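Local coordinates for Cry23AA1 (Bacillus thuringiensis, PDB 4RHZ), which binds zinc and, as an aerolysin-family toxin that forms a binary complex with Cry37Aa1, probably acts by forming pores in target-cell membranes, at residues 77-88 and 213-224. Sequence-based numbering, arbitrary orientation.
Sequences ETHTETSAVTEG and FKGSGFIEGAQG. With ZN (zinc ion), chain C.
T82 and E220 pair near the middle of two long antiparallel strands of the elongated aerolysin-type fold; the axes of 77-85 and 213-224 run 177° apart in direction and come within 4.7 Å. Two backbone bonds close this pair, and the one from E220 N to T82 O, at 2.8 Å, is nearly straight. The register slips at T86 and E87, a classic beta bulge. S216 O accepts both T86 N (2.7 Å) and E87 N from the same face of its carbonyl plane, while S216 N returns a bond to E87 O on a lone pair. On the side-chain level, S216 OG hydrogen-bonds T86 OG1.

The two faces of the sheet differ. S83 and I219 lie on the buried one, where I219 CD1 reaches S83 CB and strand 111-119 covers both residues through Y118. The partly exposed face carries T82, F218 and E220. There F218 CG sits between its own backbone N and carbonyl carbon (chi1 65°), which lays the ring across the neighbouring strand: A84 N lies over one face, and the methyls CG2 of T82 and T86 meet the edge. E220 runs alongside T82, its CG 3.8 Å from T82 CB, and T82 OG1 is engaged by T127 of strand 126-142.

Toward 77 the pairing loosens: the E77 and G224 CA atoms are 7.3 Å apart, and G224 N makes only weak bonds to the two carboxylate oxygens of E77. Side chains take over here. Q223 CB makes a CH-pi contact over the H79 ring, 3.7 Å from its centroid and 13° off the normal. E130 and H132 complete the zinc site, to which H79 contributes NE2 at 2.1 Å from the metal.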
ATOM      1  N   GLU A  77     -15.625  -5.071   1.541  1.00 49.88           N
ATOM      2  CA  GLU A  77     -14.188  -5.330   1.682  1.00 52.38           C
ATOM      3  C   GLU A  77     -13.885  -5.466   3.173  1.00 51.79           C
ATOM      4  O   GLU A  77     -14.467  -4.775   4.029  1.00 51.06           O
ATOM      5  CB  GLU A  77     -13.343  -4.181   1.140  1.00 52.60           C
ATOM      6  CG  GLU A  77     -13.386  -2.858   2.006  1.00 57.49           C
ATOM      7  CD  GLU A  77     -12.154  -1.950   1.760  1.00 62.23           C
ATOM      8  OE1 GLU A  77     -11.607  -2.050   0.620  1.00 66.33           O
ATOM      9  OE2 GLU A  77     -11.738  -1.185   2.675  1.00 59.66           O
ATOM     10  N   THR A  78     -13.016  -6.398   3.483  1.00 52.41           N
ATOM     11  CA  THR A  78     -12.617  -6.560   4.867  1.00 52.65           C
ATOM     12  C   THR A  78     -11.226  -6.074   4.856  1.00 51.57           C
ATOM     13  O   THR A  78     -10.424  -6.521   4.046  1.00 50.83           O
ATOM     14  CB  THR A  78     -12.734  -8.008   5.392  1.00 53.37           C
ATOM     15  OG1 THR A  78     -14.131  -8.319   5.587  1.00 55.59           O
ATOM     16  CG2 THR A  78     -12.025  -8.139   6.782  1.00 54.32           C
ATOM     17  N   HIS A  79     -10.949  -5.106   5.715  1.00 50.57           N
ATOM     18  CA  HIS A  79      -9.605  -4.631   5.737  1.00 50.60           C
ATOM     19  C   HIS A  79      -8.911  -4.231   7.112  1.00 49.92           C
ATOM     20  O   HIS A  79      -9.584  -3.848   8.104  1.00 48.08           O
ATOM     21  CB  HIS A  79      -9.571  -3.516   4.798  1.00 49.85           C
ATOM     22  CG  HIS A  79      -9.747  -2.220   5.485  1.00 52.53           C
ATOM     23  ND1 HIS A  79      -8.707  -1.598   6.138  1.00 57.18           N
ATOM     24  CD2 HIS A  79     -10.818  -1.414   5.606  1.00 51.74           C
ATOM     25  CE1 HIS A  79      -9.133  -0.456   6.652  1.00 57.57           C
ATOM     26  NE2 HIS A  79     -10.416  -0.334   6.357  1.00 59.98           N
ATOM     27  N   THR A  80      -7.560  -4.246   7.077  1.00 48.30           N
ATOM     28  CA  THR A  80      -6.688  -4.282   8.269  1.00 47.45           C
ATOM     29  C   THR A  80      -5.742  -3.049   8.485  1.00 46.31           C
ATOM     30  O   THR A  80      -5.177  -2.510   7.531  1.00 46.46           O
ATOM     31  CB  THR A  80      -5.874  -5.608   8.220  1.00 47.61           C
ATOM     32  OG1 THR A  80      -6.764  -6.715   8.245  1.00 49.46           O
ATOM     33  CG2 THR A  80      -4.982  -5.805   9.424  1.00 48.58           C
ATOM     34  N   GLU A  81      -5.575  -2.622   9.742  1.00 44.27           N
ATOM     35  CA  GLU A  81      -4.493  -1.699  10.180  1.00 41.67           C
ATOM     36  C   GLU A  81      -3.791  -2.247  11.424  1.00 40.52           C
ATOM     37  O   GLU A  81      -4.418  -2.816  12.360  1.00 39.84           O
ATOM     38  CB  GLU A  81      -5.017  -0.316  10.501  1.00 41.66           C
ATOM     39  CG  GLU A  81      -5.840   0.233   9.401  1.00 46.87           C
ATOM     40  CD  GLU A  81      -6.499   1.568   9.692  1.00 53.72           C
ATOM     41  OE1 GLU A  81      -6.591   2.031  10.860  1.00 57.57           O
ATOM     42  OE2 GLU A  81      -6.961   2.172   8.700  1.00 56.76           O
ATOM     43  N   THR A  82      -2.479  -2.052  11.436  1.00 37.57           N
ATOM     44  CA  THR A  82      -1.611  -2.611  12.411  1.00 34.45           C
ATOM     45  C   THR A  82      -0.523  -1.576  12.724  1.00 35.00           C
ATOM     46  O   THR A  82       0.046  -0.906  11.810  1.00 33.34           O
ATOM     47  CB  THR A  82      -1.052  -3.870  11.917  1.00 34.13           C
ATOM     48  OG1 THR A  82      -2.132  -4.756  11.764  1.00 34.46           O
ATOM     49  CG2 THR A  82      -0.033  -4.539  12.924  1.00 33.14           C
ATOM     50  N   SER A  83      -0.305  -1.402  14.031  1.00 32.24           N
ATOM     51  CA  SER A  83       0.835  -0.674  14.529  1.00 30.88           C
ATOM     52  C   SER A  83       1.472  -1.328  15.791  1.00 29.87           C
ATOM     53  O   SER A  83       0.863  -2.219  16.419  1.00 27.41           O
ATOM     54  CB  SER A  83       0.471   0.769  14.743  1.00 30.74           C
ATOM     55  OG  SER A  83      -0.389   0.871  15.845  1.00 34.51           O
ATOM     56  N   ALA A  84       2.748  -0.985  16.034  1.00 28.81           N
ATOM     57  CA  ALA A  84       3.508  -1.428  17.242  1.00 30.16           C
ATOM     58  C   ALA A  84       4.772  -0.550  17.394  1.00 31.33           C
ATOM     59  O   ALA A  84       5.192   0.124  16.438  1.00 32.32           O
ATOM     60  CB  ALA A  84       3.897  -2.874  17.149  1.00 29.26           C
ATOM     61  N   VAL A  85       5.319  -0.506  18.608  1.00 31.39           N
ATOM     62  CA  VAL A  85       6.627   0.027  18.884  1.00 29.84           C
ATOM     63  C   VAL A  85       7.485  -1.231  18.847  1.00 30.69           C
ATOM     64  O   VAL A  85       7.103  -2.259  19.371  1.00 30.53           O
ATOM     65  CB  VAL A  85       6.646   0.633  20.309  1.00 31.00           C
ATOM     66  CG1 VAL A  85       8.124   0.903  20.845  1.00 27.04           C
ATOM     67  CG2 VAL A  85       5.750   1.878  20.400  1.00 28.04           C
ATOM     68  N   THR A  86       8.619  -1.182  18.180  1.00 32.13           N
ATOM     69  CA  THR A  86       9.539  -2.347  18.166  1.00 33.80           C
ATOM     70  C   THR A  86      10.794  -2.023  18.996  1.00 33.21           C
ATOM     71  O   THR A  86      11.504  -2.933  19.479  1.00 35.09           O
ATOM     72  CB  THR A  86       9.970  -2.687  16.712  1.00 34.19           C
ATOM     73  OG1 THR A  86      10.340  -1.456  16.074  1.00 38.48           O
ATOM     74  CG2 THR A  86       8.775  -3.241  15.929  1.00 36.76           C
ATOM     75  N   GLU A  87      11.049  -0.749  19.210  1.00 32.62           N
ATOM     76  CA  GLU A  87      12.167  -0.380  20.102  1.00 33.12           C
ATOM     77  C   GLU A  87      11.718   0.730  20.946  1.00 31.81           C
ATOM     78  O   GLU A  87      11.500   1.827  20.431  1.00 31.42           O
ATOM     79  CB  GLU A  87      13.389   0.065  19.301  1.00 33.99           C
ATOM     80  CG  GLU A  87      14.185  -1.128  18.689  1.00 37.45           C
ATOM     81  CD  GLU A  87      15.423  -0.625  17.989  1.00 49.99           C
ATOM     82  OE1 GLU A  87      15.298   0.174  17.019  1.00 54.86           O
ATOM     83  OE2 GLU A  87      16.538  -0.944  18.457  1.00 55.70           O
ATOM     84  N   GLY A  88      11.546   0.455  22.244  1.00 30.89           N
ATOM     85  CA  GLY A  88      10.907   1.430  23.110  1.00 30.77           C
ATOM     86  C   GLY A  88      11.651   1.645  24.428  1.00 32.31           C
ATOM     87  O   GLY A  88      12.785   1.192  24.596  1.00 30.61           O
ATOM     88  N   PHE A 213      15.748   9.999  23.497  1.00 39.91           N
ATOM     89  CA  PHE A 213      15.481   8.577  23.136  1.00 38.98           C
ATOM     90  C   PHE A 213      15.030   8.445  21.679  1.00 38.97           C
ATOM     91  O   PHE A 213      14.064   9.083  21.279  1.00 40.15           O
ATOM     92  CB  PHE A 213      14.463   7.902  24.063  1.00 36.39           C
ATOM     93  CG  PHE A 213      14.103   6.535  23.620  1.00 33.93           C
ATOM     94  CD1 PHE A 213      14.962   5.490  23.862  1.00 29.81           C
ATOM     95  CD2 PHE A 213      12.911   6.292  22.878  1.00 30.89           C
ATOM     96  CE1 PHE A 213      14.681   4.219  23.422  1.00 31.81           C
ATOM     97  CE2 PHE A 213      12.594   5.017  22.434  1.00 26.69           C
ATOM     98  CZ  PHE A 213      13.455   3.972  22.689  1.00 34.04           C
ATOM     99  N   LYS A 214      15.710   7.589  20.929  1.00 40.61           N
ATOM    100  CA  LYS A 214      15.425   7.336  19.522  1.00 41.70           C
ATOM    101  C   LYS A 214      15.136   5.884  19.325  1.00 40.95           C
ATOM    102  O   LYS A 214      16.058   5.063  19.201  1.00 41.12           O
ATOM    103  CB  LYS A 214      16.614   7.707  18.650  1.00 43.19           C
ATOM    104  CG  LYS A 214      16.338   7.389  17.136  1.00 46.97           C
ATOM    105  CD  LYS A 214      16.916   8.418  16.204  1.00 51.79           C
ATOM    106  CE  LYS A 214      16.538   8.084  14.727  1.00 57.38           C
ATOM    107  NZ  LYS A 214      16.658   9.303  13.826  1.00 58.78           N
ATOM    108  N   GLY A 215      13.854   5.532  19.363  1.00 41.00           N
ATOM    109  CA  GLY A 215      13.475   4.144  19.118  1.00 41.07           C
ATOM    110  C   GLY A 215      12.698   3.986  17.812  1.00 42.26           C
ATOM    111  O   GLY A 215      12.753   4.846  16.920  1.00 42.36           O
ATOM    112  N   SER A 216      11.928   2.915  17.697  1.00 41.80           N
ATOM    113  CA  SER A 216      11.245   2.719  16.441  1.00 41.89           C
ATOM    114  C   SER A 216       9.969   1.873  16.507  1.00 41.13           C
ATOM    115  O   SER A 216       9.655   1.193  17.528  1.00 41.12           O
ATOM    116  CB  SER A 216      12.247   2.145  15.429  1.00 42.10           C
ATOM    117  OG  SER A 216      12.446   0.803  15.772  1.00 43.32           O
ATOM    118  N   GLY A 217       9.242   1.902  15.396  1.00 40.19           N
ATOM    119  CA  GLY A 217       8.056   1.035  15.224  1.00 39.11           C
ATOM    120  C   GLY A 217       7.536   1.060  13.808  1.00 38.64           C
ATOM    121  O   GLY A 217       8.278   1.362  12.857  1.00 38.11           O
ATOM    122  N   PHE A 218       6.253   0.772  13.639  1.00 37.33           N
ATOM    123  CA  PHE A 218       5.691   0.826  12.278  1.00 35.45           C
ATOM    124  C   PHE A 218       4.196   1.194  12.245  1.00 34.91           C
ATOM    125  O   PHE A 218       3.531   1.128  13.269  1.00 33.75           O
ATOM    126  CB  PHE A 218       5.983  -0.480  11.546  1.00 33.19           C
ATOM    127  CG  PHE A 218       5.304  -1.662  12.159  1.00 34.65           C
ATOM    128  CD1 PHE A 218       4.022  -2.025  11.744  1.00 35.22           C
ATOM    129  CD2 PHE A 218       5.949  -2.432  13.151  1.00 31.59           C
ATOM    130  CE1 PHE A 218       3.375  -3.133  12.314  1.00 34.99           C
ATOM    131  CE2 PHE A 218       5.333  -3.546  13.732  1.00 29.87           C
ATOM    132  CZ  PHE A 218       4.025  -3.896  13.336  1.00 36.61           C
ATOM    133  N   ILE A 219       3.684   1.567  11.065  1.00 33.12           N
ATOM    134  CA  ILE A 219       2.222   1.643  10.824  1.00 32.67           C
ATOM    135  C   ILE A 219       2.032   0.925   9.473  1.00 33.64           C
ATOM    136  O   ILE A 219       2.738   1.224   8.505  1.00 33.54           O
ATOM    137  CB  ILE A 219       1.795   3.127  10.836  1.00 32.46           C
ATOM    138  CG1 ILE A 219       0.315   3.331  10.541  1.00 35.39           C
ATOM    139  CG2 ILE A 219       2.601   3.986   9.817  1.00 30.20           C
ATOM    140  CD1 ILE A 219      -0.537   2.667  11.489  1.00 36.95           C
ATOM    141  N   GLU A 220       1.198  -0.102   9.422  1.00 32.99           N
ATOM    142  CA  GLU A 220       0.980  -0.807   8.225  1.00 34.47           C
ATOM    143  C   GLU A 220      -0.526  -1.061   8.015  1.00 35.54           C
ATOM    144  O   GLU A 220      -1.322  -1.012   8.982  1.00 36.11           O
ATOM    145  CB  GLU A 220       1.781  -2.104   8.162  1.00 33.89           C
ATOM    146  CG  GLU A 220       1.161  -3.182   8.938  1.00 41.11           C
ATOM    147  CD  GLU A 220       1.844  -4.547   8.749  1.00 50.18           C
ATOM    148  OE1 GLU A 220       2.379  -4.840   7.641  1.00 58.94           O
ATOM    149  OE2 GLU A 220       1.812  -5.353   9.704  1.00 48.52           O
ATOM    150  N   GLY A 221      -0.924  -1.344   6.765  1.00 34.50           N
ATOM    151  CA  GLY A 221      -2.387  -1.376   6.379  1.00 34.97           C
ATOM    152  C   GLY A 221      -2.618  -1.761   4.897  1.00 34.64           C
ATOM    153  O   GLY A 221      -1.676  -1.752   4.088  1.00 33.10           O
ATOM    154  N   ALA A 222      -3.863  -2.069   4.556  1.00 34.40           N
ATOM    155  CA  ALA A 222      -4.259  -2.389   3.201  1.00 36.08           C
ATOM    156  C   ALA A 222      -5.720  -2.017   3.199  1.00 36.86           C
ATOM    157  O   ALA A 222      -6.468  -2.513   4.037  1.00 38.60           O
ATOM    158  CB  ALA A 222      -4.104  -3.913   2.924  1.00 34.05           C
ATOM    159  N   GLN A 223      -6.140  -1.134   2.304  1.00 35.40           N
ATOM    160  CA  GLN A 223      -7.594  -0.862   2.181  1.00 34.62           C
ATOM    161  C   GLN A 223      -7.971  -0.490   0.771  1.00 32.56           C
ATOM    162  O   GLN A 223      -7.123  -0.057  -0.036  1.00 31.28           O
ATOM    163  CB  GLN A 223      -8.043   0.307   3.097  1.00 33.20           C
ATOM    164  CG  GLN A 223      -7.261   1.499   2.811  1.00 30.86           C
ATOM    165  CD  GLN A 223      -7.785   2.729   3.517  1.00 38.99           C
ATOM    166  OE1 GLN A 223      -7.193   3.164   4.536  1.00 39.08           O
ATOM    167  NE2 GLN A 223      -8.889   3.340   2.974  1.00 31.37           N
ATOM    168  N   GLY A 224      -9.277  -0.549   0.533  1.00 32.36           N
ATOM    169  CA  GLY A 224      -9.837   0.049  -0.669  1.00 31.31           C
ATOM    170  C   GLY A 224      -9.645   1.529  -0.556  1.00 32.30           C
ATOM    171  O   GLY A 224      -9.939   2.130   0.507  1.00 32.40           O
TER
HETATM  172 ZN    ZN C 301     -11.454   1.230   7.218  1.00 82.22          ZN